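Local coordinates for protein cryptochrome DASH, chloroplastic/mitochondrial (Arabidopsis thaliana, PDB 2J4D) that repairs cyclobutane pyrimidine dimers in single-stranded DNA as an FAD-dependent photolyase with a folate antenna, and may serve as a blue-light photoreceptor, at residues L343-K355 / T433-D445. Numbering follows the deposited sequence.
Sequences LFHLGGPRNVQGK and TYGAGVGNDPRED. With MHF (5,10-methenyl-6,7,8-trihydrofolic acid), chain D.
Arg350 pairs end-on with Asp445: NH1 lies 2.9 Å from OD2 and NH2 2.9 Å from OD1, each oxygen offering its syn lone pair, the two flat groups only 9° from coplanar. Along its other edge, NE donates to Gly439 O at 2.6 Å, nearly in line with the C=O, while NH2 reaches the same oxygen from above the carbonyl plane by a more bent bond. The bend at chi3 (-62°) turns the guanidinium so that Gly437 O sits over one face and Pro442 CG 3.8 Å above the opposite one. Replacing Arg350 by alanine is likely to leave Asp445 without this countercharge and Gly439 O without its two side-chain donors. In the backbone, Arg350 N donates to Val438 O at 3.0 Å, just past the Schellman motif in which Gly437, at positive phi, ends helix 425-436 of the FAD-binding domain. Van der Waals packing follows: Val438 CB lies 3.5 Å from Gly347 O, CG2 faces Gly348 CA, and Thr433 CG2 meets Pro349 CD at 4.0 Å. Trp409 also touches Thr433 and Val438. At the antenna end, the Phe344 ring lays one face against folate N10, while His345 NE2 donates nearly straight (170°) to folate O at 3.1 Å.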
# COMPACT_ATOMS: atom_id res chain seq x y z
N LEU A 343 -6.13 -7.32 15.78
CA LEU A 343 -6.45 -6.65 14.53
C LEU A 343 -7.05 -7.63 13.53
O LEU A 343 -7.78 -7.24 12.62
CB LEU A 343 -5.17 -6.05 13.93
CG LEU A 343 -5.23 -5.38 12.55
CD1 LEU A 343 -6.17 -4.18 12.56
CD2 LEU A 343 -3.82 -4.93 12.17
N PHE A 344 -6.76 -8.91 13.71
CA PHE A 344 -7.24 -9.93 12.79
C PHE A 344 -8.34 -10.84 13.34
O PHE A 344 -8.90 -11.66 12.61
CB PHE A 344 -6.07 -10.80 12.35
CG PHE A 344 -4.86 -10.00 11.91
CD1 PHE A 344 -4.90 -9.23 10.76
CD2 PHE A 344 -3.67 -10.05 12.65
CE1 PHE A 344 -3.78 -8.51 10.33
CE2 PHE A 344 -2.54 -9.34 12.23
CZ PHE A 344 -2.58 -8.57 11.07
N HIS A 345 -8.64 -10.70 14.63
CA HIS A 345 -9.64 -11.53 15.28
C HIS A 345 -11.06 -11.06 15.03
O HIS A 345 -11.31 -9.86 14.90
CB HIS A 345 -9.35 -11.58 16.78
CG HIS A 345 -8.04 -12.25 17.10
ND1 HIS A 345 -7.32 -11.96 18.24
CD2 HIS A 345 -7.33 -13.19 16.43
CE1 HIS A 345 -6.22 -12.69 18.25
NE2 HIS A 345 -6.20 -13.44 17.17
N LEU A 346 -11.99 -12.01 14.96
CA LEU A 346 -13.40 -11.70 14.69
C LEU A 346 -13.95 -10.59 15.58
O LEU A 346 -14.65 -9.71 15.10
CB LEU A 346 -14.25 -12.97 14.85
CG LEU A 346 -15.75 -12.84 14.56
CD1 LEU A 346 -15.97 -12.36 13.13
CD2 LEU A 346 -16.44 -14.19 14.78
N GLY A 347 -13.63 -10.64 16.87
CA GLY A 347 -14.11 -9.63 17.79
C GLY A 347 -13.35 -8.32 17.70
O GLY A 347 -13.74 -7.33 18.32
N GLY A 348 -12.26 -8.33 16.94
CA GLY A 348 -11.44 -7.14 16.76
C GLY A 348 -10.81 -6.59 18.02
O GLY A 348 -10.87 -7.23 19.07
N PRO A 349 -10.18 -5.41 17.95
CA PRO A 349 -9.53 -4.80 19.11
C PRO A 349 -10.54 -4.59 20.24
O PRO A 349 -10.18 -4.66 21.42
CB PRO A 349 -9.01 -3.48 18.55
CG PRO A 349 -8.68 -3.83 17.12
CD PRO A 349 -9.88 -4.66 16.71
N ARG A 350 -11.79 -4.34 19.88
CA ARG A 350 -12.83 -4.13 20.88
C ARG A 350 -13.18 -5.46 21.56
O ARG A 350 -13.83 -5.48 22.60
CB ARG A 350 -14.07 -3.51 20.22
CG ARG A 350 -15.03 -2.81 21.19
CD ARG A 350 -16.28 -2.27 20.50
NE ARG A 350 -15.98 -1.27 19.48
CZ ARG A 350 -16.90 -0.63 18.76
NH1 ARG A 350 -18.19 -0.88 18.95
NH2 ARG A 350 -16.53 0.27 17.86
N ASN A 351 -12.73 -6.56 20.96
CA ASN A 351 -12.97 -7.92 21.46
C ASN A 351 -14.46 -8.12 21.75
O ASN A 351 -14.88 -8.58 22.81
CB ASN A 351 -12.15 -8.18 22.72
CG ASN A 351 -11.75 -9.63 22.85
OD1 ASN A 351 -12.42 -10.52 22.31
ND2 ASN A 351 -10.66 -9.89 23.57
N VAL A 352 -15.22 -7.80 20.71
CA VAL A 352 -16.68 -7.79 20.64
C VAL A 352 -17.52 -9.03 20.36
O VAL A 352 -17.09 -9.99 19.72
CB VAL A 352 -17.12 -6.80 19.51
CG1 VAL A 352 -18.55 -7.06 19.08
CG2 VAL A 352 -17.00 -5.39 19.98
N GLN A 353 -18.73 -8.97 20.90
CA GLN A 353 -19.80 -9.93 20.56
C GLN A 353 -19.48 -11.38 20.22
O GLN A 353 -18.40 -11.89 20.50
CB GLN A 353 -20.47 -9.28 19.35
CG GLN A 353 -21.90 -9.60 19.07
CD GLN A 353 -22.75 -8.41 19.39
OE1 GLN A 353 -23.76 -8.16 18.75
NE2 GLN A 353 -22.33 -7.64 20.40
N GLY A 354 -20.46 -12.01 19.56
CA GLY A 354 -20.32 -13.41 19.13
C GLY A 354 -20.55 -13.59 17.61
O GLY A 354 -19.58 -13.75 16.86
N LYS A 355 -21.82 -13.63 17.22
CA LYS A 355 -22.36 -13.73 15.83
C LYS A 355 -21.65 -14.36 14.58
O LYS A 355 -20.98 -15.38 14.67
CB LYS A 355 -22.88 -12.33 15.42
CG LYS A 355 -23.96 -12.29 14.33
CD LYS A 355 -25.31 -12.05 14.93
CE LYS A 355 -26.22 -11.59 13.85
NZ LYS A 355 -27.65 -11.55 14.18
N THR A 433 -11.83 -3.23 10.55
CA THR A 433 -12.34 -3.32 11.92
C THR A 433 -13.23 -2.12 12.21
O THR A 433 -14.27 -2.26 12.86
CB THR A 433 -11.21 -3.35 12.98
OG1 THR A 433 -10.44 -2.15 12.92
CG2 THR A 433 -10.31 -4.55 12.75
N TYR A 434 -12.83 -0.95 11.71
CA TYR A 434 -13.62 0.26 11.88
C TYR A 434 -14.99 0.08 11.22
O TYR A 434 -16.03 0.22 11.87
CB TYR A 434 -12.90 1.46 11.26
CG TYR A 434 -12.09 2.26 12.24
CD1 TYR A 434 -11.20 1.63 13.11
CD2 TYR A 434 -12.22 3.64 12.32
CE1 TYR A 434 -10.45 2.36 14.04
CE2 TYR A 434 -11.48 4.39 13.23
CZ TYR A 434 -10.60 3.74 14.09
OH TYR A 434 -9.86 4.47 14.99
N GLY A 435 -14.97 -0.24 9.93
CA GLY A 435 -16.21 -0.44 9.20
C GLY A 435 -17.10 -1.52 9.77
O GLY A 435 -18.33 -1.42 9.72
N ALA A 436 -16.49 -2.56 10.33
CA ALA A 436 -17.24 -3.67 10.90
C ALA A 436 -17.72 -3.35 12.32
O ALA A 436 -18.46 -4.13 12.91
CB ALA A 436 -16.38 -4.92 10.92
N GLY A 437 -17.28 -2.22 12.85
CA GLY A 437 -17.67 -1.82 14.19
C GLY A 437 -16.97 -2.58 15.31
O GLY A 437 -17.51 -2.68 16.42
N VAL A 438 -15.79 -3.12 15.04
CA VAL A 438 -15.05 -3.86 16.07
C VAL A 438 -13.73 -3.19 16.46
O VAL A 438 -12.89 -3.80 17.14
CB VAL A 438 -14.78 -5.32 15.62
CG1 VAL A 438 -16.10 -6.03 15.35
CG2 VAL A 438 -13.91 -5.33 14.37
N GLY A 439 -13.56 -1.95 16.02
CA GLY A 439 -12.37 -1.18 16.36
C GLY A 439 -12.66 -0.49 17.68
O GLY A 439 -13.75 -0.65 18.21
N ASN A 440 -11.72 0.28 18.21
CA ASN A 440 -11.97 0.93 19.48
C ASN A 440 -12.46 2.36 19.46
O ASN A 440 -12.26 3.11 20.41
CB ASN A 440 -10.75 0.80 20.39
CG ASN A 440 -10.70 -0.55 21.10
OD1 ASN A 440 -9.63 -1.11 21.32
ND2 ASN A 440 -11.87 -1.07 21.47
N ASP A 441 -13.09 2.76 18.36
CA ASP A 441 -13.66 4.09 18.32
C ASP A 441 -15.11 3.89 17.92
O ASP A 441 -15.45 3.87 16.74
CB ASP A 441 -13.00 5.02 17.32
CG ASP A 441 -13.51 6.45 17.48
OD1 ASP A 441 -14.43 6.65 18.31
OD2 ASP A 441 -13.01 7.37 16.81
N PRO A 442 -15.98 3.70 18.92
CA PRO A 442 -17.41 3.49 18.72
C PRO A 442 -18.08 4.65 17.99
O PRO A 442 -19.14 4.48 17.40
CB PRO A 442 -17.92 3.32 20.15
CG PRO A 442 -16.75 2.63 20.83
CD PRO A 442 -15.62 3.51 20.33
N ARG A 443 -17.46 5.82 18.02
CA ARG A 443 -18.05 6.95 17.33
C ARG A 443 -17.91 6.80 15.82
O ARG A 443 -18.36 7.65 15.05
CB ARG A 443 -17.41 8.26 17.78
CG ARG A 443 -17.44 8.43 19.29
CD ARG A 443 -16.27 9.29 19.77
NE ARG A 443 -15.24 8.53 20.50
CZ ARG A 443 -15.49 7.56 21.37
NH1 ARG A 443 -16.74 7.20 21.65
NH2 ARG A 443 -14.48 6.99 22.03
N GLU A 444 -17.29 5.70 15.38
CA GLU A 444 -17.11 5.49 13.95
C GLU A 444 -17.99 4.36 13.41
O GLU A 444 -17.97 4.07 12.21
CB GLU A 444 -15.63 5.21 13.65
CG GLU A 444 -14.64 6.36 13.92
CD GLU A 444 -14.94 7.64 13.14
OE1 GLU A 444 -15.76 8.46 13.62
OE2 GLU A 444 -14.35 7.83 12.06
N ASP A 445 -18.77 3.74 14.30
CA ASP A 445 -19.69 2.65 13.95
C ASP A 445 -20.87 3.15 13.12
O ASP A 445 -21.80 3.73 13.67
CB ASP A 445 -20.28 2.01 15.20
CG ASP A 445 -19.26 1.27 16.02
OD1 ASP A 445 -18.05 1.39 15.72
OD2 ASP A 445 -19.67 0.56 16.97
N1 MHF D . -0.94 -9.78 6.26
C2 MHF D . 0.30 -9.32 6.63
NA2 MHF D . 1.01 -8.55 5.75
N3 MHF D . 0.83 -9.61 7.83
C4 MHF D . 0.16 -10.40 8.72
O4 MHF D . 0.66 -10.67 9.82
C4A MHF D . -1.12 -10.92 8.37
N5 MHF D . -1.89 -11.78 9.20
C6 MHF D . -3.05 -12.57 8.67
C7 MHF D . -3.88 -11.60 7.80
N8 MHF D . -2.95 -11.07 6.76
C8A MHF D . -1.68 -10.59 7.12
C9 MHF D . -3.77 -13.17 9.91
N10 MHF D . -3.05 -12.53 11.04
C11 MHF D . -1.69 -12.27 10.56
C12 MHF D . -3.06 -14.73 14.73
C13 MHF D . -4.27 -14.45 14.03
C14 MHF D . -4.25 -13.76 12.82
C15 MHF D . -3.02 -13.32 12.26
C16 MHF D . -1.79 -13.62 12.96
C17 MHF D . -1.81 -14.32 14.18
C MHF D . -3.13 -15.42 16.05
O MHF D . -4.23 -15.73 16.50
N MHF D . -2.01 -15.69 16.76
CA MHF D . -2.12 -16.35 18.07
CB MHF D . -0.86 -17.15 18.37
CG MHF D . -0.56 -18.24 17.37
CD MHF D . -1.70 -19.23 17.25
OE1 MHF D . -1.91 -20.00 18.21
OE2 MHF D . -2.39 -19.23 16.20
CT MHF D . -2.33 -15.30 19.17
O1 MHF D . -2.11 -14.10 18.90
O2 MHF D . -2.71 -15.69 20.29